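Local structure of 4-alpha-glucanotransferase (Corynebacterium glutamicum, 5B68) at residues 18-21 against 27-30; 333-338 against 354-359; 469-472 against 476-479; 567-572 against 622-627; 630-635 against 700-705. The protein is an amylomaltase-type enzyme that combines an N-terminal beta-sandwich domain with a domain of the TIM-barrel class. All coordinates share one frame; numbering follows the deposited sequence.

Interaction 1: 18-21 against 27-30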
# COMPACT_ATOMS: atom_id res chain seq x y z
N THR A 18 16.23 -17.01 -12.56
CA THR A 18 16.17 -18.18 -13.51
C THR A 18 15.58 -19.45 -12.89
O THR A 18 15.38 -20.47 -13.58
CB THR A 18 17.56 -18.51 -14.03
OG1 THR A 18 18.41 -18.90 -12.95
CG2 THR A 18 18.17 -17.28 -14.76
N SER A 19 15.39 -19.42 -11.58
CA SER A 19 14.60 -20.47 -10.91
C SER A 19 14.06 -19.92 -9.61
O SER A 19 14.52 -18.90 -9.14
CB SER A 19 15.51 -21.66 -10.58
OG SER A 19 16.61 -21.23 -9.79
N TYR A 20 13.13 -20.63 -8.99
CA TYR A 20 12.58 -20.19 -7.68
C TYR A 20 11.91 -21.37 -6.97
O TYR A 20 11.74 -22.46 -7.56
CB TYR A 20 11.61 -19.00 -7.88
CG TYR A 20 10.44 -19.30 -8.73
CD1 TYR A 20 9.27 -19.77 -8.19
CD2 TYR A 20 10.48 -19.09 -10.12
CE1 TYR A 20 8.18 -20.08 -8.99
CE2 TYR A 20 9.40 -19.37 -10.91
CZ TYR A 20 8.26 -19.88 -10.35
OH TYR A 20 7.22 -20.18 -11.15
N THR A 21 11.53 -21.14 -5.73
CA THR A 21 10.70 -22.07 -5.03
C THR A 21 9.35 -21.42 -4.91
O THR A 21 9.23 -20.24 -4.61
CB THR A 21 11.26 -22.40 -3.65
OG1 THR A 21 12.59 -22.88 -3.79
CG2 THR A 21 10.41 -23.48 -3.01
N HIS A 27 10.53 -26.77 -6.52
CA HIS A 27 11.60 -26.11 -7.26
C HIS A 27 11.26 -26.01 -8.73
O HIS A 27 10.96 -26.99 -9.37
CB HIS A 27 12.96 -26.80 -7.09
CG HIS A 27 14.12 -25.97 -7.55
ND1 HIS A 27 14.62 -26.03 -8.83
CD2 HIS A 27 14.87 -25.05 -6.90
CE1 HIS A 27 15.61 -25.18 -8.95
NE2 HIS A 27 15.78 -24.57 -7.80
N ILE A 28 11.33 -24.79 -9.25
CA ILE A 28 10.91 -24.50 -10.60
C ILE A 28 12.08 -23.89 -11.31
O ILE A 28 12.71 -22.96 -10.78
CB ILE A 28 9.72 -23.49 -10.62
CG1 ILE A 28 8.53 -24.00 -9.79
CG2 ILE A 28 9.30 -23.16 -12.04
CD1 ILE A 28 8.02 -25.38 -10.15
N GLU A 29 12.41 -24.43 -12.48
CA GLU A 29 13.39 -23.81 -13.36
C GLU A 29 12.57 -23.08 -14.39
O GLU A 29 11.68 -23.64 -14.99
CB GLU A 29 14.32 -24.81 -14.02
CG GLU A 29 15.42 -24.14 -14.85
CD GLU A 29 16.56 -25.12 -15.20
OE1 GLU A 29 17.65 -24.62 -15.56
OE2 GLU A 29 16.37 -26.36 -15.11
N VAL A 30 12.88 -21.81 -14.55
CA VAL A 30 12.10 -20.92 -15.34
C VAL A 30 12.40 -21.23 -16.78
O VAL A 30 13.55 -21.52 -17.13
CB VAL A 30 12.44 -19.45 -14.97
CG1 VAL A 30 11.77 -18.47 -15.92
CG2 VAL A 30 12.03 -19.17 -13.51
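Tyr20 and Ile28 face each other as the central, hydrogen-bonded pair of a small antiparallel hairpin, strand 19-21 against strand 27-29, and the tight part of the contact lies on their side of the sheet. Tyr20 N donates a hydrogen bond to Ile28 O at 3.0 Å, and Ile28 N donates one to Tyr20 O at 2.9 Å. A third bond, from Val30 N to Thr18 O, carries the pairing just past the strand ends, its donor standing above the carbonyl plane. With CG of Tyr20 between its own backbone N and carbonyl carbon (chi1 61°), the ring folds back over its partner strand. Ile28 CB sits over one face, 4.1 Å from the ring centroid in a CH-pi contact, and Val30 CG2 meets the ring edge, 3.7 Å from Tyr20 CE2. The other side, bearing Ser19, Thr21, His27 and Glu29, is looser and largely exposed. There Ser19 CB comes within 3.9 Å of His27 CE1, while Glu29, its chain extended, has its CG near Thr18 O. At the hairpin's start Thr18 packs on helix 5-13. The Tyr20 side rests on the antiparallel sheet that holds strands 467-472 and 481-484: Tyr20 meets Phe469 edge-to-face, and both Tyr20 and Val30 touch Thr481.

Interaction 2: 333-338 against 354-359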
# COMPACT_ATOMS: atom_id res chain seq x y z
N ASP A 333 -9.16 13.90 -19.69
CA ASP A 333 -9.21 13.12 -20.91
C ASP A 333 -10.16 11.92 -20.82
O ASP A 333 -10.82 11.62 -21.84
CB ASP A 333 -7.84 12.64 -21.33
CG ASP A 333 -6.96 13.77 -21.84
OD1 ASP A 333 -7.50 14.85 -22.18
OD2 ASP A 333 -5.73 13.56 -21.83
N ARG A 334 -10.18 11.22 -19.69
CA ARG A 334 -11.08 10.09 -19.49
C ARG A 334 -12.54 10.52 -19.46
O ARG A 334 -13.39 9.89 -20.04
CB ARG A 334 -10.72 9.35 -18.21
CG ARG A 334 -9.62 8.31 -18.39
CD ARG A 334 -10.19 6.96 -18.80
NE ARG A 334 -11.41 6.72 -18.04
CZ ARG A 334 -11.60 5.72 -17.18
NH1 ARG A 334 -12.74 5.64 -16.53
NH2 ARG A 334 -10.68 4.79 -16.99
N GLU A 335 -12.80 11.60 -18.77
CA GLU A 335 -14.13 12.17 -18.71
C GLU A 335 -14.63 12.51 -20.14
O GLU A 335 -15.76 12.20 -20.54
CB GLU A 335 -14.20 13.42 -17.83
CG GLU A 335 -15.55 14.11 -17.95
CD GLU A 335 -15.80 15.28 -17.04
OE1 GLU A 335 -16.77 16.01 -17.32
OE2 GLU A 335 -15.08 15.51 -16.07
N THR A 336 -13.79 13.22 -20.89
CA THR A 336 -14.19 13.66 -22.24
C THR A 336 -14.46 12.49 -23.20
O THR A 336 -15.40 12.56 -23.99
CB THR A 336 -13.14 14.60 -22.78
OG1 THR A 336 -13.03 15.72 -21.87
CG2 THR A 336 -13.54 15.01 -24.20
N ALA A 337 -13.65 11.43 -23.12
CA ALA A 337 -13.81 10.20 -23.91
C ALA A 337 -15.08 9.42 -23.58
O ALA A 337 -15.62 8.77 -24.48
CB ALA A 337 -12.60 9.28 -23.72
N GLN A 338 -15.51 9.46 -22.30
CA GLN A 338 -16.71 8.73 -21.84
C GLN A 338 -17.97 9.55 -21.91
O GLN A 338 -19.05 8.97 -21.90
CB GLN A 338 -16.55 8.27 -20.38
CG GLN A 338 -15.58 7.12 -20.25
CD GLN A 338 -15.25 6.81 -18.80
OE1 GLN A 338 -14.09 6.93 -18.41
NE2 GLN A 338 -16.26 6.41 -18.00
N MET A 354 -8.39 21.67 -14.12
CA MET A 354 -8.39 22.45 -12.91
C MET A 354 -9.36 21.88 -11.86
O MET A 354 -9.07 21.91 -10.67
CB MET A 354 -8.73 23.88 -13.20
CG MET A 354 -8.62 24.79 -12.00
SD MET A 354 -7.01 24.90 -11.21
CE MET A 354 -6.14 26.00 -12.34
N PHE A 355 -10.53 21.43 -12.36
CA PHE A 355 -11.55 20.78 -11.51
C PHE A 355 -10.96 19.54 -10.84
O PHE A 355 -11.16 19.37 -9.63
CB PHE A 355 -12.72 20.37 -12.35
CG PHE A 355 -13.73 19.51 -11.60
CD1 PHE A 355 -14.60 20.09 -10.68
CD2 PHE A 355 -13.82 18.16 -11.90
CE1 PHE A 355 -15.53 19.29 -10.02
CE2 PHE A 355 -14.76 17.39 -11.26
CZ PHE A 355 -15.61 17.98 -10.32
N TYR A 356 -10.22 18.73 -11.59
CA TYR A 356 -9.64 17.51 -10.95
C TYR A 356 -8.52 17.85 -10.00
O TYR A 356 -8.32 17.16 -8.95
CB TYR A 356 -9.31 16.45 -11.98
CG TYR A 356 -10.52 15.88 -12.62
CD1 TYR A 356 -11.34 15.00 -11.92
CD2 TYR A 356 -10.91 16.23 -13.96
CE1 TYR A 356 -12.48 14.46 -12.47
CE2 TYR A 356 -12.05 15.68 -14.53
CZ TYR A 356 -12.84 14.79 -13.77
OH TYR A 356 -13.97 14.19 -14.29
N MET A 357 -7.80 18.93 -10.26
CA MET A 357 -6.81 19.44 -9.29
C MET A 357 -7.47 19.87 -8.00
O MET A 357 -7.03 19.55 -6.84
CB MET A 357 -5.96 20.56 -9.91
CG MET A 357 -5.13 20.06 -11.09
SD MET A 357 -4.35 21.48 -11.98
CE MET A 357 -3.09 21.85 -10.81
N TRP A 358 -8.60 20.55 -8.16
CA TRP A 358 -9.31 21.10 -7.04
C TRP A 358 -9.87 19.98 -6.17
O TRP A 358 -9.80 20.10 -4.94
CB TRP A 358 -10.41 22.04 -7.59
CG TRP A 358 -11.36 22.62 -6.62
CD1 TRP A 358 -11.14 23.62 -5.80
CD2 TRP A 358 -12.72 22.22 -6.45
NE1 TRP A 358 -12.30 23.92 -5.09
CE2 TRP A 358 -13.28 23.05 -5.49
CE3 TRP A 358 -13.52 21.24 -7.04
CZ2 TRP A 358 -14.62 22.93 -5.06
CZ3 TRP A 358 -14.88 21.14 -6.63
CH2 TRP A 358 -15.39 21.98 -5.63
N LEU A 359 -10.40 18.91 -6.79
CA LEU A 359 -10.83 17.72 -6.00
C LEU A 359 -9.71 17.17 -5.11
O LEU A 359 -9.96 16.82 -3.98
CB LEU A 359 -11.28 16.59 -6.88
CG LEU A 359 -12.56 16.88 -7.67
CD1 LEU A 359 -13.03 15.66 -8.46
CD2 LEU A 359 -13.66 17.40 -6.77
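Two long helices of the 4-alpha-glucanotransferase family region, 307-338 and 349-376, follow one another in the chain, and segments 333-338 and 354-359 meet through one polar contact, Glu335 with Tyr356. The backbones stay well apart, with 10.4 Å between Glu335 CA and Tyr356 CA, and each side chain has to reach into the gap. Glu335 does so in a fully drawn-out form, with CG anti to the backbone N (chi1 171°) and the rest of the chain extended. Tyr356 comes from the other helix and ends in the hydroxyl, which donates to Glu335 OE2. The model places Tyr356 OH and Glu335 OE2 2.5 Å apart, a very short bond. OE2 approaches at the edge of the phenol ring, near its plane, whereas the carboxylate as a whole stands almost upright to that ring, the two planes 86° apart. The contact thus works as a bridge within one turn of the end of helix 307-338, where the chain leaves for the second helix. One face of the Tyr356 ring is covered from within its own helix by Phe355 CD2, 3.8 Å above the plane and over the centre. The tyrosine side chain also touches Ala328 and Cys331 of helix 307-338 and Pro226 of a loop. The tyrosine is buried, the glutamate partly exposed. Nearby, Asp333 forms a salt bridge with Arg349, a second polar tie between the same two helices.

Interaction 3: 469-472 against 476-479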
# COMPACT_ATOMS: atom_id res chain seq x y z
N PHE A 469 7.05 -11.13 -7.93
CA PHE A 469 6.71 -12.18 -8.88
C PHE A 469 5.90 -11.62 -10.00
O PHE A 469 4.87 -11.03 -9.73
CB PHE A 469 5.93 -13.29 -8.19
CG PHE A 469 5.79 -14.51 -9.02
CD1 PHE A 469 6.84 -15.40 -9.18
CD2 PHE A 469 4.61 -14.75 -9.69
CE1 PHE A 469 6.70 -16.52 -9.99
CE2 PHE A 469 4.46 -15.86 -10.51
CZ PHE A 469 5.49 -16.75 -10.66
N VAL A 470 6.38 -11.77 -11.22
CA VAL A 470 5.76 -11.22 -12.41
C VAL A 470 5.63 -12.29 -13.48
O VAL A 470 6.50 -13.18 -13.59
CB VAL A 470 6.58 -10.02 -13.01
CG1 VAL A 470 6.58 -8.87 -12.03
CG2 VAL A 470 8.01 -10.39 -13.32
N MET A 471 4.64 -12.12 -14.35
CA MET A 471 4.43 -13.01 -15.48
C MET A 471 4.24 -12.17 -16.71
O MET A 471 3.84 -11.03 -16.61
CB MET A 471 3.20 -13.87 -15.20
CG MET A 471 1.92 -13.03 -15.15
SD MET A 471 0.65 -13.74 -14.11
CE MET A 471 1.45 -13.41 -12.53
N PRO A 472 4.62 -12.69 -17.90
CA PRO A 472 4.30 -11.93 -19.11
C PRO A 472 2.81 -11.65 -19.13
O PRO A 472 2.01 -12.49 -18.71
CB PRO A 472 4.69 -12.89 -20.23
CG PRO A 472 5.70 -13.77 -19.64
CD PRO A 472 5.34 -13.95 -18.21
N SER A 476 -0.49 -17.25 -17.71
CA SER A 476 -0.66 -17.91 -16.43
C SER A 476 0.47 -17.53 -15.46
O SER A 476 1.66 -17.42 -15.84
CB SER A 476 -0.62 -19.43 -16.63
OG SER A 476 -0.66 -20.14 -15.39
N PRO A 477 0.13 -17.43 -14.18
CA PRO A 477 1.17 -17.20 -13.18
C PRO A 477 2.22 -18.31 -13.08
O PRO A 477 3.36 -18.06 -12.66
CB PRO A 477 0.37 -17.04 -11.90
CG PRO A 477 -1.02 -16.64 -12.34
CD PRO A 477 -1.25 -17.19 -13.68
N ALA A 478 1.87 -19.55 -13.43
CA ALA A 478 2.85 -20.63 -13.57
C ALA A 478 4.02 -20.31 -14.48
O ALA A 478 5.05 -20.91 -14.33
CB ALA A 478 2.16 -21.94 -14.08
N THR A 479 3.84 -19.38 -15.43
CA THR A 479 4.87 -18.93 -16.34
C THR A 479 5.72 -17.77 -15.83
O THR A 479 6.58 -17.32 -16.56
CB THR A 479 4.31 -18.57 -17.72
OG1 THR A 479 3.54 -17.35 -17.70
CG2 THR A 479 3.42 -19.74 -18.22
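Met471 and Pro477 carry this contact, in which a short turn folds back on the strand that leads into it. Taken in order, the turn begins with Ser476, whose carbonyl O stands 3.9 Å from Met471 CB. Its side chain serves the turn itself: Ser476 OG accepts from Ala478 N, two residues on, which makes an ST turn, and the backbone bond from Thr479 N to Ser476 O closes the same bend. Pro477 comes next and meets the strand at two places. Along one flank lies Met471, side by side with the proline and pointing the same way. Its CG is wedged between its own N and carbonyl carbon (chi1 66°), and a bend at chi3 lets both sulfur and methyl reach the proline: Met471 SD is 3.6 Å from Pro477 CA, and Met471 CE is 3.8 Å from Pro477 CB. At the other place the carbonyl of Pro477 points at the rim of the Phe469 ring, where Pro477 O lies in the ring plane, 3.2 Å from Phe469 CZ. An oxygen in that position faces the weakly positive ring hydrogens, so the approach is probably favourable. Thr479 closes the short 3-10 segment 477-479, its OG1 3.9 Å from Pro472 CD, the two side chains meeting at a slant. Around this turn, strand 467-472 pairs through its backbone with Gly412 and Ser410 on one neighbour and with Thr481 on the other, Phe469 meets Tyr482 edge-to-face, and helix 32-41 packs against Val470 and Pro472.

Interaction 4: 567-572 against 622-627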
# COMPACT_ATOMS: atom_id res chain seq x y z
N GLY A 567 -18.14 -14.47 13.00
CA GLY A 567 -18.34 -15.46 11.89
C GLY A 567 -17.33 -16.58 11.89
O GLY A 567 -17.70 -17.77 11.75
N TYR A 568 -16.07 -16.23 12.13
CA TYR A 568 -14.98 -17.17 12.14
C TYR A 568 -15.18 -18.23 13.25
O TYR A 568 -15.01 -19.39 13.01
CB TYR A 568 -13.66 -16.45 12.36
CG TYR A 568 -12.48 -17.25 12.01
CD1 TYR A 568 -12.04 -18.28 12.83
CD2 TYR A 568 -11.78 -17.03 10.82
CE1 TYR A 568 -10.94 -19.04 12.50
CE2 TYR A 568 -10.66 -17.79 10.50
CZ TYR A 568 -10.26 -18.80 11.34
OH TYR A 568 -9.15 -19.58 11.06
N LEU A 569 -15.54 -17.80 14.45
CA LEU A 569 -15.88 -18.74 15.54
C LEU A 569 -16.95 -19.77 15.15
O LEU A 569 -16.90 -20.90 15.65
CB LEU A 569 -16.34 -17.97 16.80
CG LEU A 569 -15.19 -17.28 17.58
CD1 LEU A 569 -15.67 -16.19 18.56
CD2 LEU A 569 -14.30 -18.28 18.30
N GLU A 570 -17.89 -19.37 14.28
CA GLU A 570 -19.02 -20.22 13.92
C GLU A 570 -18.81 -20.96 12.59
O GLU A 570 -19.77 -21.47 12.01
CB GLU A 570 -20.34 -19.40 14.01
CG GLU A 570 -20.82 -19.23 15.47
CD GLU A 570 -21.53 -17.90 15.78
OE1 GLU A 570 -22.62 -17.69 15.19
OE2 GLU A 570 -21.01 -17.09 16.63
N GLY A 571 -17.56 -21.04 12.13
CA GLY A 571 -17.19 -21.65 10.86
C GLY A 571 -17.47 -20.91 9.56
O GLY A 571 -17.38 -21.51 8.52
N GLU A 572 -17.76 -19.60 9.58
CA GLU A 572 -18.14 -18.87 8.34
C GLU A 572 -17.07 -18.82 7.23
O GLU A 572 -17.42 -18.75 6.04
CB GLU A 572 -18.63 -17.44 8.68
CG GLU A 572 -18.94 -16.48 7.50
CD GLU A 572 -20.24 -16.79 6.77
OE1 GLU A 572 -20.70 -17.98 6.76
OE2 GLU A 572 -20.81 -15.84 6.16
N ASP A 622 -20.61 -24.98 20.01
CA ASP A 622 -21.50 -24.08 20.73
C ASP A 622 -21.42 -24.27 22.26
O ASP A 622 -22.21 -23.67 22.98
CB ASP A 622 -22.93 -24.16 20.14
CG ASP A 622 -23.67 -25.46 20.50
OD1 ASP A 622 -23.00 -26.42 20.98
OD2 ASP A 622 -24.91 -25.50 20.31
N GLN A 623 -20.44 -25.03 22.72
CA GLN A 623 -20.16 -25.24 24.13
C GLN A 623 -18.91 -24.54 24.69
O GLN A 623 -18.43 -24.94 25.73
CB GLN A 623 -20.05 -26.74 24.41
CG GLN A 623 -21.33 -27.51 24.20
CD GLN A 623 -21.13 -29.02 24.23
OE1 GLN A 623 -20.03 -29.51 24.47
NE2 GLN A 623 -22.20 -29.76 23.98
N ARG A 624 -18.36 -23.55 24.00
CA ARG A 624 -17.04 -22.96 24.36
C ARG A 624 -17.18 -21.61 25.09
O ARG A 624 -16.18 -21.06 25.57
CB ARG A 624 -16.17 -22.80 23.08
CG ARG A 624 -15.88 -24.14 22.38
CD ARG A 624 -15.25 -24.05 20.99
NE ARG A 624 -15.98 -23.11 20.15
CZ ARG A 624 -15.46 -22.48 19.07
NH1 ARG A 624 -14.23 -22.71 18.69
NH2 ARG A 624 -16.20 -21.66 18.40
N GLY A 625 -18.41 -21.12 25.22
CA GLY A 625 -18.70 -19.85 25.88
C GLY A 625 -19.54 -19.02 24.95
O GLY A 625 -19.66 -19.33 23.77
N GLU A 626 -20.07 -17.93 25.48
CA GLU A 626 -20.83 -16.98 24.71
C GLU A 626 -19.92 -16.22 23.76
O GLU A 626 -18.75 -16.07 24.02
CB GLU A 626 -21.47 -15.97 25.65
CG GLU A 626 -22.37 -16.56 26.69
CD GLU A 626 -23.80 -16.46 26.28
OE1 GLU A 626 -24.19 -17.20 25.36
OE2 GLU A 626 -24.52 -15.62 26.85
N LEU A 627 -20.48 -15.66 22.70
CA LEU A 627 -19.67 -14.98 21.72
C LEU A 627 -18.87 -13.87 22.38
O LEU A 627 -17.69 -13.78 22.18
CB LEU A 627 -20.59 -14.34 20.68
CG LEU A 627 -20.09 -13.86 19.32
CD1 LEU A 627 -20.50 -12.45 18.99
CD2 LEU A 627 -18.61 -14.07 19.11
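This is a mixed contact, part polar and part apolar, between the C-terminal end of helix 565-569 and the loop before helix 627-639 together with the first residue of that helix. Its polar half rests on the carbonyl of Leu569. Arg624 NH2 lies 2.9 Å from Leu569 O, but the N-H...O angle of 125° makes this a weak bond, with the oxygen at the edge of the guanidinium group and near its plane. A bend at chi3 (-49°) steers the arginine to this position. Leu569 O also accepts from Arg621, so two arginines converge on one carbonyl near the helix end. The stronger polar partner of Arg624 is Gln598, which NH1 reaches, while NE bonds to Arg621 O; three directions of bonding probably keep the guanidinium from turning. The apolar half is made by two leucines that meet at an angle, Leu569 CD1 and Leu627 CD2 being 3.7 Å apart. The carboxylate of Glu570 skirts Leu627, Glu570 OE2 passing 4.3 Å from Leu627 CG. The helix itself ends in a Schellman motif: Glu572 N bonds to Gly567 O and Gly571 N to Tyr568 O, with Gly571 at positive phi as the C-prime residue. Helix 587-607 lies against both segments, touching Leu569 through Gln598 and Arg624 through Leu602, while Gln598 also bonds to Tyr568 O.

Interaction 5: 630-635 against 700-705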
# COMPACT_ATOMS: atom_id res chain seq x y z
N LEU A 630 -15.80 -15.14 24.27
CA LEU A 630 -14.72 -15.58 23.39
C LEU A 630 -14.03 -14.37 22.77
O LEU A 630 -12.82 -14.32 22.77
CB LEU A 630 -15.28 -16.51 22.33
CG LEU A 630 -15.74 -17.85 22.89
CD1 LEU A 630 -16.64 -18.54 21.90
CD2 LEU A 630 -14.59 -18.72 23.26
N LEU A 631 -14.81 -13.40 22.31
CA LEU A 631 -14.22 -12.13 21.86
C LEU A 631 -13.38 -11.47 22.91
O LEU A 631 -12.28 -11.02 22.67
CB LEU A 631 -15.32 -11.19 21.43
CG LEU A 631 -16.00 -11.55 20.14
CD1 LEU A 631 -17.23 -10.75 19.99
CD2 LEU A 631 -15.05 -11.38 18.93
N GLU A 632 -13.88 -11.39 24.14
CA GLU A 632 -13.11 -10.81 25.21
C GLU A 632 -11.80 -11.58 25.40
O GLU A 632 -10.75 -10.98 25.59
CB GLU A 632 -13.94 -10.84 26.52
CG GLU A 632 -14.94 -9.74 26.65
CD GLU A 632 -15.93 -9.95 27.83
OE1 GLU A 632 -16.26 -11.10 28.19
OE2 GLU A 632 -16.40 -8.93 28.32
N GLY A 633 -11.88 -12.91 25.42
CA GLY A 633 -10.69 -13.72 25.69
C GLY A 633 -9.61 -13.59 24.61
O GLY A 633 -8.44 -13.44 24.89
N LEU A 634 -10.02 -13.60 23.37
CA LEU A 634 -9.05 -13.45 22.24
C LEU A 634 -8.43 -12.07 22.24
O LEU A 634 -7.25 -11.90 21.89
CB LEU A 634 -9.73 -13.75 20.90
CG LEU A 634 -10.24 -15.22 20.74
CD1 LEU A 634 -11.03 -15.34 19.46
CD2 LEU A 634 -9.14 -16.22 20.88
N HIS A 635 -9.22 -11.06 22.59
CA HIS A 635 -8.70 -9.72 22.59
C HIS A 635 -7.75 -9.45 23.75
O HIS A 635 -6.73 -8.80 23.60
CB HIS A 635 -9.83 -8.70 22.52
CG HIS A 635 -10.47 -8.64 21.17
ND1 HIS A 635 -10.04 -7.75 20.19
CD2 HIS A 635 -11.38 -9.44 20.58
CE1 HIS A 635 -10.72 -7.96 19.08
NE2 HIS A 635 -11.56 -8.96 19.29
N ALA A 700 -13.64 -3.31 23.79
CA ALA A 700 -12.68 -2.20 24.08
C ALA A 700 -11.95 -2.39 25.40
O ALA A 700 -10.73 -2.25 25.47
CB ALA A 700 -13.34 -0.86 24.02
N LYS A 701 -12.67 -2.77 26.44
CA LYS A 701 -12.02 -3.01 27.75
C LYS A 701 -11.06 -4.17 27.71
O LYS A 701 -9.98 -4.08 28.31
CB LYS A 701 -13.06 -3.28 28.86
CG LYS A 701 -13.76 -2.01 29.30
CD LYS A 701 -14.52 -2.18 30.63
CE LYS A 701 -15.41 -0.97 30.91
NZ LYS A 701 -16.58 -0.87 29.98
N ALA A 702 -11.45 -5.26 27.05
CA ALA A 702 -10.62 -6.45 26.87
C ALA A 702 -9.37 -6.17 26.08
O ALA A 702 -8.34 -6.85 26.25
CB ALA A 702 -11.45 -7.60 26.25
N SER A 703 -9.39 -5.12 25.25
CA SER A 703 -8.21 -4.79 24.42
C SER A 703 -7.25 -3.80 25.05
O SER A 703 -6.23 -3.49 24.46
CB SER A 703 -8.69 -4.25 23.05
OG SER A 703 -9.55 -5.26 22.46
N LYS A 704 -7.58 -3.31 26.25
CA LYS A 704 -6.79 -2.23 26.81
C LYS A 704 -5.42 -2.73 27.17
O LYS A 704 -5.28 -3.84 27.61
CB LYS A 704 -7.53 -1.55 27.98
CG LYS A 704 -8.48 -0.49 27.47
CD LYS A 704 -8.92 0.44 28.57
CE LYS A 704 -9.86 1.49 28.03
NZ LYS A 704 -10.79 1.95 29.11
N ARG A 705 -4.39 -1.93 26.95
CA ARG A 705 -3.05 -2.46 27.19
C ARG A 705 -2.39 -2.07 28.51
O ARG A 705 -1.46 -2.77 28.94
CB ARG A 705 -2.16 -2.15 26.02
CG ARG A 705 -2.89 -2.67 24.78
CD ARG A 705 -1.91 -2.87 23.68
NE ARG A 705 -1.09 -4.06 23.80
CZ ARG A 705 0.02 -4.29 23.11
NH1 ARG A 705 0.76 -5.41 23.29
NH2 ARG A 705 0.46 -3.40 22.21
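The imidazole of His635 is the flat group here, and Ser703 OG approaches it obliquely. That hydroxyl is 3.5 Å from His635 CB, so the serine meets the root of the side chain as well as its ring. CG of His635 lies beside its own backbone N, anti to the carbonyl carbon (chi1 -73°), a setting that carries the ring off to one side of the contact. The hydroxyl of Ser703 is bonded to Val699 O, one turn back. The methyl of Ala702 points at helix 627-639: Ala702 CB is 3.5 Å from Glu632 O and 4.1 Å from Glu632 CB. The small side chain allows the close approach of two helices in the C-terminal part of the chain, 627-639 and 694-702, with 5.3 Å between Glu632 CA and Ala702 CA. The next residue, Ser703, keeps the same spacing, its CA 5.3 Å from His635 CA. Glu632 forms a salt bridge with Arg698, a charged tie to the same helix as Ala702. His635 and Ser703 both touch Val648 of strand 645-649, one of the eight parallel strands of the barrel.

Along the chain the five contacts follow in series, each closing before the next opens, and they gather into two clusters and one outlier. Interactions 1 and 3 have centres 12 Å apart and touch where Tyr20 meets Phe469, which sets the N-terminal hairpin on the four-stranded antiparallel sheet holding strand 467-472. Interactions 4 and 5 lie 16 Å apart by their centres and share helix 627-639, Leu630 packing against Leu569 and the loop around Arg624. Interaction 2 stands alone on its helix pair, at least 34 Å from every other centre. The contacts thus lie at three separate places around the parallel barrel, some between chain neighbours and some between segments 50 or more residues apart.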